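Local coordinates for protein putative deoxyribonuclease yjjV (Escherichia coli, PDB 1ZZM) that probably hydrolyses ester bonds as a metal-dependent TatD-type hydrolase, binding two divalent metal cations per subunit, at residues Leu63-His66 and Lys72-Asp75; Ile98-Phe103 and Glu110-Leu115; Leu115-Leu120 and Ala142-Arg147; Arg136-Leu141 and His157-Ser162. All coordinates share one frame; numbering follows the deposited sequence.

Contact 1. Residues Leu63-His66 and Lys72-Asp75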
loop_
_atom_site.group_PDB
_atom_site.type_symbol
_atom_site.label_atom_id
_atom_site.label_comp_id
_atom_site.label_asym_id
_atom_site.label_seq_id
_atom_site.Cartn_x
_atom_site.Cartn_y
_atom_site.Cartn_z
ATOM N N LEU A 63 6.410 -3.726 7.832
ATOM C CA LEU A 63 7.051 -5.037 7.843
ATOM C C LEU A 63 5.936 -6.066 7.797
ATOM O O LEU A 63 4.897 -5.948 8.479
ATOM C CB LEU A 63 7.865 -5.252 9.126
ATOM C CG LEU A 63 8.975 -4.240 9.396
ATOM C CD1 LEU A 63 9.663 -4.601 10.723
ATOM C CD2 LEU A 63 9.968 -4.258 8.219
ATOM N N GLY A 64 6.151 -7.090 6.980
ATOM C CA GLY A 64 5.142 -8.098 6.823
ATOM C C GLY A 64 5.604 -9.058 5.749
ATOM O O GLY A 64 6.633 -8.832 5.071
ATOM N N LEU A 65 4.799 -10.091 5.547
ATOM C CA LEU A 65 5.118 -11.161 4.597
ATOM C C LEU A 65 4.057 -11.209 3.480
ATOM O O LEU A 65 2.920 -11.555 3.733
ATOM C CB LEU A 65 5.142 -12.467 5.400
ATOM C CG LEU A 65 6.007 -12.469 6.681
ATOM C CD1 LEU A 65 5.778 -13.759 7.468
ATOM C CD2 LEU A 65 7.495 -12.369 6.334
ATOM N N HIS A 66 4.485 -10.860 2.259
ATOM C CA HIS A 66 3.678 -10.762 1.042
ATOM C C HIS A 66 3.214 -12.120 0.514
ATOM O O HIS A 66 3.993 -13.074 0.461
ATOM C CB HIS A 66 4.521 -10.001 -0.008
ATOM C CG HIS A 66 3.732 -9.445 -1.159
ATOM N ND1 HIS A 66 3.041 -10.242 -2.046
ATOM C CD2 HIS A 66 3.631 -8.178 -1.637
ATOM C CE1 HIS A 66 2.551 -9.496 -3.024
ATOM N NE2 HIS A 66 2.898 -8.238 -2.800
ATOM N N LYS A 72 8.673 -18.404 0.579
ATOM C CA LYS A 72 9.775 -17.995 1.425
ATOM C C LYS A 72 9.405 -17.832 2.900
ATOM O O LYS A 72 10.278 -17.742 3.747
ATOM C CB LYS A 72 10.350 -16.670 0.903
ATOM C CG LYS A 72 10.918 -16.735 -0.513
ATOM C CD LYS A 72 11.104 -15.327 -1.077
ATOM C CE LYS A 72 12.307 -15.229 -2.041
ATOM N NZ LYS A 72 12.466 -13.843 -2.594
ATOM N N HIS A 73 8.119 -17.827 3.218
ATOM C CA HIS A 73 7.690 -17.604 4.596
ATOM C C HIS A 73 7.594 -18.848 5.458
ATOM O O HIS A 73 6.866 -19.802 5.134
ATOM C CB HIS A 73 6.341 -16.872 4.608
ATOM C CG HIS A 73 6.297 -15.693 3.684
ATOM N ND1 HIS A 73 7.368 -14.842 3.518
ATOM C CD2 HIS A 73 5.298 -15.200 2.911
ATOM C CE1 HIS A 73 7.032 -13.869 2.683
ATOM N NE2 HIS A 73 5.779 -14.060 2.301
ATOM N N SER A 74 8.323 -18.816 6.567
ATOM C CA SER A 74 8.368 -19.935 7.521
ATOM C C SER A 74 7.967 -19.430 8.895
ATOM O O SER A 74 7.721 -18.239 9.064
ATOM C CB SER A 74 9.785 -20.509 7.602
ATOM O OG SER A 74 10.726 -19.516 8.008
ATOM N N ASP A 75 7.892 -20.335 9.874
ATOM C CA ASP A 75 7.552 -19.922 11.235
ATOM C C ASP A 75 8.667 -18.990 11.718
ATOM O O ASP A 75 8.437 -18.104 12.556
ATOM C CB ASP A 75 7.430 -21.133 12.178
ATOM C CG ASP A 75 6.162 -21.946 11.929
ATOM O OD1 ASP A 75 5.175 -21.406 11.367
ATOM O OD2 ASP A 75 6.136 -23.130 12.313
#
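H73 reaches back across its own loop to H66 and holds the backbone there by one hydrogen bond, so that a beta-alpha loop of the TIM-barrel fold, running from strand 59-63 to helix 75-87, is drawn together on itself. The donor is ring nitrogen NE2, 2.7 Å from the carbonyl O of H66. That oxygen lies almost in the imidazole plane, and the N-H points at it with an angle of 156°, although the donor stands tilted from the carbonyl plane. The bond thus fixes how the ring is turned, with NE2 as its protonated nitrogen in this contact. L65 does the rest: its CB sits 3.5 Å from the ring centroid, almost straight above it, a CH-pi contact over one face. Farther along the same side chain, CD2 comes to 3.7 Å from H73 ND1, the two side chains running past one another head to tail.

Around this pair, L65 leans on F46 and on L78 of helix 75-87, while L115 of helix 109-125 packs against H73, whose carbonyl O accepts a bond from R111; S74 then serves as N-cap of helix 75-87, its OG accepting a weak bond from the backbone N of V76. The side chain of H66 itself leads away from H73, CG standing anti to the backbone N (chi1 -162°), which carries the imidazole toward E97 and H133 of the metal centre. The ring borders the pocket occupied by a polyether, and its ND1 is hydrogen-bonded to the backbone N of G68.

Contact 2. Residues Ile98-Phe103 and Glu110-Leu115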
loop_
_atom_site.group_PDB
_atom_site.type_symbol
_atom_site.label_atom_id
_atom_site.label_comp_id
_atom_site.label_asym_id
_atom_site.label_seq_id
_atom_site.Cartn_x
_atom_site.Cartn_y
_atom_site.Cartn_z
ATOM N N ILE A 98 0.851 -7.515 3.425
ATOM C CA ILE A 98 0.300 -8.835 3.738
ATOM C C ILE A 98 -0.983 -8.877 2.915
ATOM O O ILE A 98 -1.402 -7.847 2.385
ATOM C CB ILE A 98 -0.051 -8.992 5.216
ATOM C CG1 ILE A 98 -1.202 -8.050 5.588
ATOM C CG2 ILE A 98 1.178 -8.704 6.056
ATOM C CD1 ILE A 98 -1.492 -8.033 7.083
ATOM N N GLY A 99 -1.568 -10.066 2.759
ATOM C CA GLY A 99 -2.790 -10.145 1.999
ATOM C C GLY A 99 -2.946 -11.496 1.316
ATOM O O GLY A 99 -2.416 -12.505 1.779
ATOM N N LEU A 100 -3.737 -11.489 0.245
ATOM C CA LEU A 100 -4.059 -12.683 -0.507
ATOM C C LEU A 100 -3.933 -12.423 -1.995
ATOM O O LEU A 100 -4.087 -11.293 -2.458
ATOM C CB LEU A 100 -5.495 -13.099 -0.224
ATOM C CG LEU A 100 -5.855 -13.201 1.265
ATOM C CD1 LEU A 100 -7.343 -13.215 1.342
ATOM C CD2 LEU A 100 -5.218 -14.439 1.930
ATOM N N ASP A 101 -3.700 -13.480 -2.760
ATOM C CA ASP A 101 -3.542 -13.283 -4.204
ATOM C C ASP A 101 -3.863 -14.635 -4.852
ATOM O O ASP A 101 -3.131 -15.605 -4.638
ATOM C CB ASP A 101 -2.086 -12.896 -4.455
ATOM C CG ASP A 101 -1.801 -12.546 -5.902
ATOM O OD1 ASP A 101 -2.372 -13.209 -6.775
ATOM O OD2 ASP A 101 -1.001 -11.610 -6.162
ATOM N N LEU A 102 -4.916 -14.698 -5.662
ATOM C CA LEU A 102 -5.284 -15.970 -6.269
ATOM C C LEU A 102 -4.681 -16.227 -7.634
ATOM O O LEU A 102 -5.170 -17.069 -8.383
ATOM C CB LEU A 102 -6.812 -16.118 -6.343
ATOM C CG LEU A 102 -7.474 -16.643 -5.053
ATOM C CD1 LEU A 102 -8.990 -16.606 -5.221
ATOM C CD2 LEU A 102 -6.996 -18.056 -4.722
ATOM N N PHE A 103 -3.616 -15.515 -7.957
ATOM C CA PHE A 103 -2.968 -15.707 -9.237
ATOM C C PHE A 103 -2.093 -16.959 -9.174
ATOM O O PHE A 103 -1.447 -17.224 -8.152
ATOM C CB PHE A 103 -2.076 -14.516 -9.575
ATOM C CG PHE A 103 -1.603 -14.529 -10.990
ATOM C CD1 PHE A 103 -2.468 -14.170 -12.021
ATOM C CD2 PHE A 103 -0.323 -14.979 -11.308
ATOM C CE1 PHE A 103 -2.066 -14.263 -13.353
ATOM C CE2 PHE A 103 0.091 -15.076 -12.632
ATOM C CZ PHE A 103 -0.783 -14.718 -13.660
ATOM N N GLU A 110 -5.297 -21.743 1.192
ATOM C CA GLU A 110 -5.532 -21.986 2.622
ATOM C C GLU A 110 -4.327 -21.517 3.441
ATOM O O GLU A 110 -4.501 -20.862 4.484
ATOM C CB GLU A 110 -5.794 -23.481 2.915
ATOM C CG GLU A 110 -7.118 -24.003 2.384
ATOM C CD GLU A 110 -8.328 -23.485 3.160
ATOM O OE1 GLU A 110 -8.198 -23.209 4.374
ATOM O OE2 GLU A 110 -9.414 -23.362 2.559
ATOM N N ARG A 111 -3.110 -21.850 3.003
ATOM C CA ARG A 111 -1.942 -21.382 3.733
ATOM C C ARG A 111 -1.853 -19.855 3.650
ATOM O O ARG A 111 -1.426 -19.229 4.610
ATOM C CB ARG A 111 -0.626 -21.970 3.208
ATOM C CG ARG A 111 0.582 -21.418 3.994
ATOM C CD ARG A 111 1.793 -22.329 3.915
ATOM N NE ARG A 111 2.996 -21.756 4.533
ATOM C CZ ARG A 111 3.220 -21.661 5.840
ATOM N NH1 ARG A 111 2.315 -22.092 6.717
ATOM N NH2 ARG A 111 4.380 -21.177 6.280
ATOM N N GLN A 112 -2.229 -19.251 2.513
ATOM C CA GLN A 112 -2.189 -17.777 2.439
ATOM C C GLN A 112 -3.072 -17.184 3.523
ATOM O O GLN A 112 -2.719 -16.171 4.160
ATOM C CB GLN A 112 -2.734 -17.249 1.109
ATOM C CG GLN A 112 -1.815 -17.439 -0.090
ATOM C CD GLN A 112 -2.295 -16.627 -1.280
ATOM O OE1 GLN A 112 -2.763 -15.499 -1.117
ATOM N NE2 GLN A 112 -2.163 -17.190 -2.486
ATOM N N GLN A 113 -4.256 -17.771 3.694
ATOM C CA GLN A 113 -5.174 -17.236 4.709
ATOM C C GLN A 113 -4.684 -17.443 6.124
ATOM O O GLN A 113 -4.892 -16.582 6.993
ATOM C CB GLN A 113 -6.553 -17.843 4.545
ATOM C CG GLN A 113 -7.162 -17.386 3.227
ATOM C CD GLN A 113 -8.440 -18.091 2.906
ATOM O OE1 GLN A 113 -9.509 -17.698 3.371
ATOM N NE2 GLN A 113 -8.341 -19.161 2.123
ATOM N N TRP A 114 -4.048 -18.578 6.384
ATOM C CA TRP A 114 -3.548 -18.788 7.759
ATOM C C TRP A 114 -2.470 -17.738 8.027
ATOM O O TRP A 114 -2.408 -17.123 9.116
ATOM C CB TRP A 114 -2.927 -20.192 7.893
ATOM C CG TRP A 114 -2.329 -20.424 9.227
ATOM C CD1 TRP A 114 -2.996 -20.791 10.366
ATOM C CD2 TRP A 114 -0.956 -20.283 9.587
ATOM N NE1 TRP A 114 -2.114 -20.892 11.419
ATOM C CE2 TRP A 114 -0.854 -20.582 10.969
ATOM C CE3 TRP A 114 0.202 -19.937 8.882
ATOM C CZ2 TRP A 114 0.364 -20.543 11.659
ATOM C CZ3 TRP A 114 1.410 -19.899 9.568
ATOM C CH2 TRP A 114 1.481 -20.201 10.946
ATOM N N LEU A 115 -1.611 -17.532 7.035
ATOM C CA LEU A 115 -0.512 -16.582 7.193
ATOM C C LEU A 115 -1.032 -15.162 7.365
ATOM O O LEU A 115 -0.505 -14.386 8.174
ATOM C CB LEU A 115 0.448 -16.657 5.995
ATOM C CG LEU A 115 1.635 -15.689 6.072
ATOM C CD1 LEU A 115 2.384 -15.923 7.368
ATOM C CD2 LEU A 115 2.587 -15.932 4.877
HETATM O O HOH W 1 -0.837 -14.568 2.894
#
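A single side-chain amide, that of Q112, imitates a backbone neighbour here: its two polar atoms bond to the N and the O of the same residue, D101, at the end of a strand. The pairing joins strand 95-101 to helix 109-125 within a beta-alpha-beta unit of the TIM barrel, their short segments running nearly antiparallel at 164°. D101 N meets OE1 of Q112 at 2.8 Å, in the carbonyl plane and on a lone pair. The return bond from NE2 to D101 O, also 2.8 Å, is straighter (171°), and the oxygen lies in the amide plane; NE2 also donates to P107 O. An extended chain beyond CG (chi2 -168°) carries the amide across to the strand. A leucine in place of Q112 would probably leave D101 N and O without these mates and the D101 backbone less firmly held.

Beside this pairing, L100 CD2 rests 3.8 Å from Q113 CG, the two side chains crossing at about a right angle. Q113 spends its own OE1 on H144. The D101 carboxylate bonds H133 and R135 through OD2, while OD1 closes an Asx turn by accepting from F103 N at 2.9 Å. Toward the other end, a water lies 2.8 Å from both G99 O and Q112 O.

Contact 3. Residues Leu115-Leu120 and Ala142-Arg147; sequences LLDEQL and AMHLKR. With ZN (zinc ion), chain D.
D117 and H144 meet through a zinc ion, and this metal bridge is the tight part of an otherwise sparse helix pairing. D117 OD2 binds the zinc at 1.9 Å, and H144 ND1 binds it at 2.2 Å. The second carboxylate oxygen, OD1, stands farther from the metal at 2.6 Å, which makes the grip of D117 lopsided. Carboxylate and imidazole planes are turned 72° apart, and the two side chains cross at about a right angle as they converge on the ion. In H144, CG beside the backbone N (chi1 -71°) swings the ring toward D117, and the ring's turn about CB-CG puts ND1 on the metal. Its other nitrogen, NE2, is bonded to Q113 OE1, a second-shell contact that fixes the rotation of the ring. M143 CE, from the same helix, lies 3.4 Å above one ring face, offset toward the rim.

Away from the metal the segments barely touch. The axes of 115-120 and 142-147 stay 11.3 Å apart at closest approach, at 30°. L116 CD2 comes no nearer than 4.4 Å to H144 CB, and L120 CD1 stands 4.4 Å from L145 CD2. Those leucines also pack elsewhere: L116 and L120 on I98 of strand 95-101, and L145 on F169. D117 is partly exposed to solvent, whereas the leucines and H144 are buried. H148 completes a three-residue zinc site separate from the dinuclear centre, linking two successive outer helices of a TIM barrel.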
loop_
_atom_site.group_PDB
_atom_site.type_symbol
_atom_site.label_atom_id
_atom_site.label_comp_id
_atom_site.label_asym_id
_atom_site.label_seq_id
_atom_site.Cartn_x
_atom_site.Cartn_y
_atom_site.Cartn_z
ATOM N N LEU A 115 -1.611 -17.532 7.035
ATOM C CA LEU A 115 -0.512 -16.582 7.193
ATOM C C LEU A 115 -1.032 -15.162 7.365
ATOM O O LEU A 115 -0.505 -14.386 8.174
ATOM C CB LEU A 115 0.448 -16.657 5.995
ATOM C CG LEU A 115 1.635 -15.689 6.072
ATOM C CD1 LEU A 115 2.384 -15.923 7.368
ATOM C CD2 LEU A 115 2.587 -15.932 4.877
ATOM N N LEU A 116 -2.043 -14.797 6.593
ATOM C CA LEU A 116 -2.641 -13.471 6.760
ATOM C C LEU A 116 -3.186 -13.311 8.187
ATOM O O LEU A 116 -2.961 -12.298 8.837
ATOM C CB LEU A 116 -3.809 -13.286 5.783
ATOM C CG LEU A 116 -4.681 -12.049 5.976
ATOM C CD1 LEU A 116 -3.855 -10.766 5.655
ATOM C CD2 LEU A 116 -5.917 -12.156 5.097
ATOM N N ASP A 117 -3.908 -14.305 8.688
ATOM C CA ASP A 117 -4.459 -14.145 10.032
ATOM C C ASP A 117 -3.382 -14.063 11.113
ATOM O O ASP A 117 -3.576 -13.378 12.108
ATOM C CB ASP A 117 -5.490 -15.239 10.339
ATOM C CG ASP A 117 -6.838 -14.967 9.702
ATOM O OD1 ASP A 117 -7.064 -13.849 9.180
ATOM O OD2 ASP A 117 -7.710 -15.862 9.710
ATOM N N GLU A 118 -2.254 -14.766 10.938
ATOM C CA GLU A 118 -1.172 -14.683 11.909
ATOM C C GLU A 118 -0.661 -13.243 11.967
ATOM O O GLU A 118 -0.308 -12.733 13.030
ATOM C CB GLU A 118 -0.005 -15.608 11.525
ATOM C CG GLU A 118 -0.253 -17.099 11.805
ATOM C CD GLU A 118 -0.656 -17.366 13.256
ATOM O OE1 GLU A 118 0.098 -16.986 14.186
ATOM O OE2 GLU A 118 -1.737 -17.940 13.461
ATOM N N GLN A 119 -0.616 -12.585 10.814
ATOM C CA GLN A 119 -0.116 -11.218 10.782
ATOM C C GLN A 119 -1.162 -10.232 11.247
ATOM O O GLN A 119 -0.822 -9.201 11.822
ATOM C CB GLN A 119 0.376 -10.908 9.380
ATOM C CG GLN A 119 1.569 -11.775 9.067
ATOM C CD GLN A 119 2.111 -11.546 7.693
ATOM O OE1 GLN A 119 1.600 -12.095 6.702
ATOM N NE2 GLN A 119 3.110 -10.724 7.608
ATOM N N LEU A 120 -2.431 -10.554 11.020
ATOM C CA LEU A 120 -3.492 -9.677 11.492
ATOM C C LEU A 120 -3.446 -9.708 13.022
ATOM O O LEU A 120 -3.695 -8.698 13.675
ATOM C CB LEU A 120 -4.862 -10.133 10.952
ATOM C CG LEU A 120 -5.093 -9.852 9.446
ATOM C CD1 LEU A 120 -6.494 -10.272 9.057
ATOM C CD2 LEU A 120 -4.900 -8.355 9.120
ATOM N N ALA A 142 -12.256 -9.451 2.701
ATOM C CA ALA A 142 -13.256 -8.731 3.504
ATOM C C ALA A 142 -13.842 -9.626 4.613
ATOM O O ALA A 142 -14.132 -9.154 5.725
ATOM C CB ALA A 142 -14.389 -8.216 2.612
ATOM N N MET A 143 -14.041 -10.904 4.308
ATOM C CA MET A 143 -14.581 -11.823 5.297
ATOM C C MET A 143 -13.656 -11.894 6.528
ATOM O O MET A 143 -14.130 -11.833 7.665
ATOM C CB MET A 143 -14.746 -13.216 4.681
ATOM C CG MET A 143 -15.245 -14.274 5.649
ATOM S SD MET A 143 -14.899 -15.954 4.958
ATOM C CE MET A 143 -13.053 -15.987 5.098
ATOM N N HIS A 144 -12.344 -11.998 6.293
ATOM C CA HIS A 144 -11.353 -12.047 7.379
ATOM C C HIS A 144 -11.291 -10.690 8.103
ATOM O O HIS A 144 -11.263 -10.651 9.328
ATOM C CB HIS A 144 -9.932 -12.400 6.847
ATOM C CG HIS A 144 -9.783 -13.830 6.384
ATOM N ND1 HIS A 144 -9.764 -14.899 7.252
ATOM C CD2 HIS A 144 -9.715 -14.363 5.140
ATOM C CE1 HIS A 144 -9.701 -16.030 6.567
ATOM N NE2 HIS A 144 -9.675 -15.732 5.280
ATOM N N LEU A 145 -11.268 -9.576 7.361
ATOM C CA LEU A 145 -11.202 -8.271 8.053
ATOM C C LEU A 145 -12.407 -8.070 8.971
ATOM O O LEU A 145 -12.277 -7.559 10.099
ATOM C CB LEU A 145 -11.127 -7.116 7.059
ATOM C CG LEU A 145 -9.936 -7.232 6.079
ATOM C CD1 LEU A 145 -10.001 -6.093 5.051
ATOM C CD2 LEU A 145 -8.620 -7.199 6.827
ATOM N N LYS A 146 -13.589 -8.416 8.473
ATOM C CA LYS A 146 -14.766 -8.265 9.305
ATOM C C LYS A 146 -14.614 -9.102 10.587
ATOM O O LYS A 146 -14.835 -8.610 11.685
ATOM C CB LYS A 146 -16.018 -8.680 8.544
ATOM C CG LYS A 146 -17.318 -8.446 9.362
ATOM C CD LYS A 146 -18.480 -9.195 8.739
ATOM C CE LYS A 146 -19.792 -9.003 9.516
ATOM N NZ LYS A 146 -20.398 -7.669 9.223
ATOM N N ARG A 147 -14.201 -10.354 10.452
ATOM C CA ARG A 147 -14.043 -11.221 11.611
ATOM C C ARG A 147 -13.020 -10.801 12.640
ATOM O O ARG A 147 -13.281 -10.856 13.846
ATOM C CB ARG A 147 -13.678 -12.638 11.155
ATOM C CG ARG A 147 -14.825 -13.310 10.469
ATOM C CD ARG A 147 -14.525 -14.726 10.126
ATOM N NE ARG A 147 -15.745 -15.363 9.633
ATOM C CZ ARG A 147 -15.749 -16.413 8.829
ATOM N NH1 ARG A 147 -14.600 -16.934 8.434
ATOM N NH2 ARG A 147 -16.901 -16.928 8.413
HETATM ZN ZN ZN D . -9.388 -15.025 9.376
#

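Contact 4. Residues Arg136-Leu141 and His157-Ser162. With ZN (zinc ion), chain C.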
loop_
_atom_site.group_PDB
_atom_site.type_symbol
_atom_site.label_atom_id
_atom_site.label_comp_id
_atom_site.label_asym_id
_atom_site.label_seq_id
_atom_site.Cartn_x
_atom_site.Cartn_y
_atom_site.Cartn_z
ATOM N N ARG A 136 -8.004 -10.633 -6.845
ATOM C CA ARG A 136 -9.043 -11.628 -7.089
ATOM C C ARG A 136 -9.477 -12.304 -5.797
ATOM O O ARG A 136 -10.030 -13.403 -5.823
ATOM C CB ARG A 136 -8.532 -12.692 -8.068
ATOM C CG ARG A 136 -8.380 -12.188 -9.499
ATOM C CD ARG A 136 -7.796 -13.275 -10.416
ATOM N NE ARG A 136 -7.872 -12.888 -11.825
ATOM C CZ ARG A 136 -6.859 -12.958 -12.690
ATOM N NH1 ARG A 136 -5.663 -13.405 -12.302
ATOM N NH2 ARG A 136 -7.044 -12.577 -13.953
ATOM N N THR A 137 -9.253 -11.629 -4.672
ATOM C CA THR A 137 -9.550 -12.164 -3.338
ATOM C C THR A 137 -10.297 -11.139 -2.478
ATOM O O THR A 137 -10.311 -11.250 -1.245
ATOM C CB THR A 137 -8.216 -12.493 -2.610
ATOM O OG1 THR A 137 -7.359 -11.345 -2.669
ATOM C CG2 THR A 137 -7.498 -13.640 -3.308
ATOM N N HIS A 138 -10.943 -10.155 -3.102
ATOM C CA HIS A 138 -11.604 -9.121 -2.271
ATOM C C HIS A 138 -12.673 -9.614 -1.291
ATOM O O HIS A 138 -12.719 -9.162 -0.140
ATOM C CB HIS A 138 -12.202 -8.030 -3.160
ATOM C CG HIS A 138 -11.165 -7.228 -3.884
ATOM N ND1 HIS A 138 -11.405 -6.613 -5.096
ATOM C CD2 HIS A 138 -9.859 -7.007 -3.599
ATOM C CE1 HIS A 138 -10.287 -6.053 -5.531
ATOM N NE2 HIS A 138 -9.335 -6.279 -4.642
ATOM N N ASP A 139 -13.538 -10.516 -1.748
ATOM C CA ASP A 139 -14.602 -11.039 -0.908
ATOM C C ASP A 139 -14.032 -11.803 0.293
ATOM O O ASP A 139 -14.438 -11.581 1.422
ATOM C CB ASP A 139 -15.516 -11.955 -1.733
ATOM C CG ASP A 139 -16.231 -11.212 -2.860
ATOM O OD1 ASP A 139 -16.252 -9.956 -2.888
ATOM O OD2 ASP A 139 -16.783 -11.898 -3.740
ATOM N N LYS A 140 -13.079 -12.689 0.040
ATOM C CA LYS A 140 -12.460 -13.469 1.107
ATOM C C LYS A 140 -11.704 -12.572 2.063
ATOM O O LYS A 140 -11.808 -12.733 3.276
ATOM C CB LYS A 140 -11.514 -14.517 0.515
ATOM C CG LYS A 140 -12.231 -15.779 0.038
ATOM C CD LYS A 140 -12.839 -16.519 1.240
ATOM C CE LYS A 140 -13.367 -17.890 0.866
ATOM N NZ LYS A 140 -14.105 -18.508 2.016
ATOM N N LEU A 141 -10.964 -11.603 1.523
ATOM C CA LEU A 141 -10.196 -10.703 2.382
ATOM C C LEU A 141 -11.165 -9.948 3.278
ATOM O O LEU A 141 -10.942 -9.840 4.473
ATOM C CB LEU A 141 -9.365 -9.719 1.542
ATOM C CG LEU A 141 -8.634 -8.675 2.399
ATOM C CD1 LEU A 141 -7.690 -9.396 3.366
ATOM C CD2 LEU A 141 -7.855 -7.706 1.509
ATOM N N HIS A 157 -4.510 -1.757 -0.734
ATOM C CA HIS A 157 -3.744 -1.038 -1.754
ATOM C C HIS A 157 -4.022 -1.454 -3.204
ATOM O O HIS A 157 -4.568 -2.534 -3.461
ATOM C CB HIS A 157 -2.252 -1.181 -1.438
ATOM C CG HIS A 157 -1.514 -2.085 -2.377
ATOM N ND1 HIS A 157 -1.064 -1.669 -3.616
ATOM C CD2 HIS A 157 -1.205 -3.403 -2.284
ATOM C CE1 HIS A 157 -0.512 -2.695 -4.246
ATOM N NE2 HIS A 157 -0.586 -3.755 -3.464
ATOM N N GLY A 158 -3.668 -0.560 -4.133
ATOM C CA GLY A 158 -3.796 -0.825 -5.563
ATOM C C GLY A 158 -5.113 -1.431 -5.944
ATOM O O GLY A 158 -5.182 -2.299 -6.788
ATOM N N PHE A 159 -6.180 -0.930 -5.347
ATOM C CA PHE A 159 -7.487 -1.483 -5.594
ATOM C C PHE A 159 -7.991 -1.493 -7.033
ATOM O O PHE A 159 -7.908 -0.492 -7.754
ATOM C CB PHE A 159 -8.549 -0.752 -4.750
ATOM C CG PHE A 159 -9.937 -1.331 -4.902
ATOM C CD1 PHE A 159 -10.343 -2.422 -4.138
ATOM C CD2 PHE A 159 -10.820 -0.816 -5.860
ATOM C CE1 PHE A 159 -11.608 -3.005 -4.324
ATOM C CE2 PHE A 159 -12.083 -1.396 -6.046
ATOM C CZ PHE A 159 -12.470 -2.490 -5.280
ATOM N N SER A 160 -8.501 -2.644 -7.442
ATOM C CA SER A 160 -9.146 -2.753 -8.743
ATOM C C SER A 160 -10.270 -3.728 -8.484
ATOM O O SER A 160 -10.041 -4.818 -7.965
ATOM C CB SER A 160 -8.242 -3.321 -9.828
ATOM O OG SER A 160 -9.018 -3.413 -11.022
ATOM N N GLY A 161 -11.486 -3.347 -8.832
ATOM C CA GLY A 161 -12.593 -4.251 -8.577
ATOM C C GLY A 161 -13.904 -3.534 -8.650
ATOM O O GLY A 161 -13.965 -2.455 -9.188
ATOM N N SER A 162 -14.944 -4.129 -8.077
ATOM C CA SER A 162 -16.288 -3.570 -8.128
ATOM C C SER A 162 -16.601 -2.538 -7.051
ATOM O O SER A 162 -15.932 -2.433 -6.020
ATOM C CB SER A 162 -17.320 -4.702 -8.017
ATOM O OG SER A 162 -17.371 -5.212 -6.686
HETATM ZN ZN ZN C . 0.444 -5.563 -3.740
HETATM O O HOH W 2 -7.253 -5.287 -6.759
HETATM O O HOH W 3 2.424 -5.428 -4.202
HETATM O O HOH W 4 0.177 -5.400 -6.146
#
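With CG beside the backbone N (chi1 -67°) in H138 and opposite it (chi1 -177°) in F159, the two rings are brought over one another in an offset stack. Their centroids are 4.8 Å apart and the planes differ by 20°. F159 CE1 lies 3.5 Å from H138 CE1, above one imidazole face and displaced toward its rim. In the ring plane, at the edge, a water bridges the segments: it is 3.1 Å from H138 NE2 and accepts from S160 N at 3.0 Å.

This pairing ties the first turn of helix 138-148 to the loop leaving strand 154-156, both at the C-terminal end of the TIM-barrel strands, where the metal centre of these hydrolases lies. An alanine at H138 would probably open a gap beside the F159 ring and leave the bridging water without one of its two partners here. G161 packs close by, where a side chain would run into H138 ND1, and its backbone angles in any case call for glycine. F159 also leans on A166 and F169 of helix 163-171, while S160 OG is bonded to T190.

At the start of the same loop stands H157, whose NE2 binds a zinc ion at 2.1 Å. E97 and H133 are its protein partners there, and two waters complete the set, the nearer at 2.0 Å from the metal. H157 ND1 is hydrogen-bonded to E205 OE2, which steadies the ring behind its metal-binding nitrogen.

Overall arrangement
The four contacts follow the TIM barrel from its third strand to the loop after strand 154-156. Contact 1 closes before contact 2 opens, and contact 2 before contact 3, whereas the segments of contacts 3 and 4 alternate along the chain. Helix 109-125 serves contacts 2 and 3, which share L115 and have centres about 10 Å apart; helix 138-148 serves contacts 3 and 4. Contacts 1 and 4 are the most distant pair, about 21 Å between centres, and do not touch. Contacts 1, 2 and 4 each reach the surroundings of the dinuclear metal centre, while contact 3 carries a separate zinc ion between helices. The contacts thus join neighbouring beta-alpha units, with metal ions at two separate places.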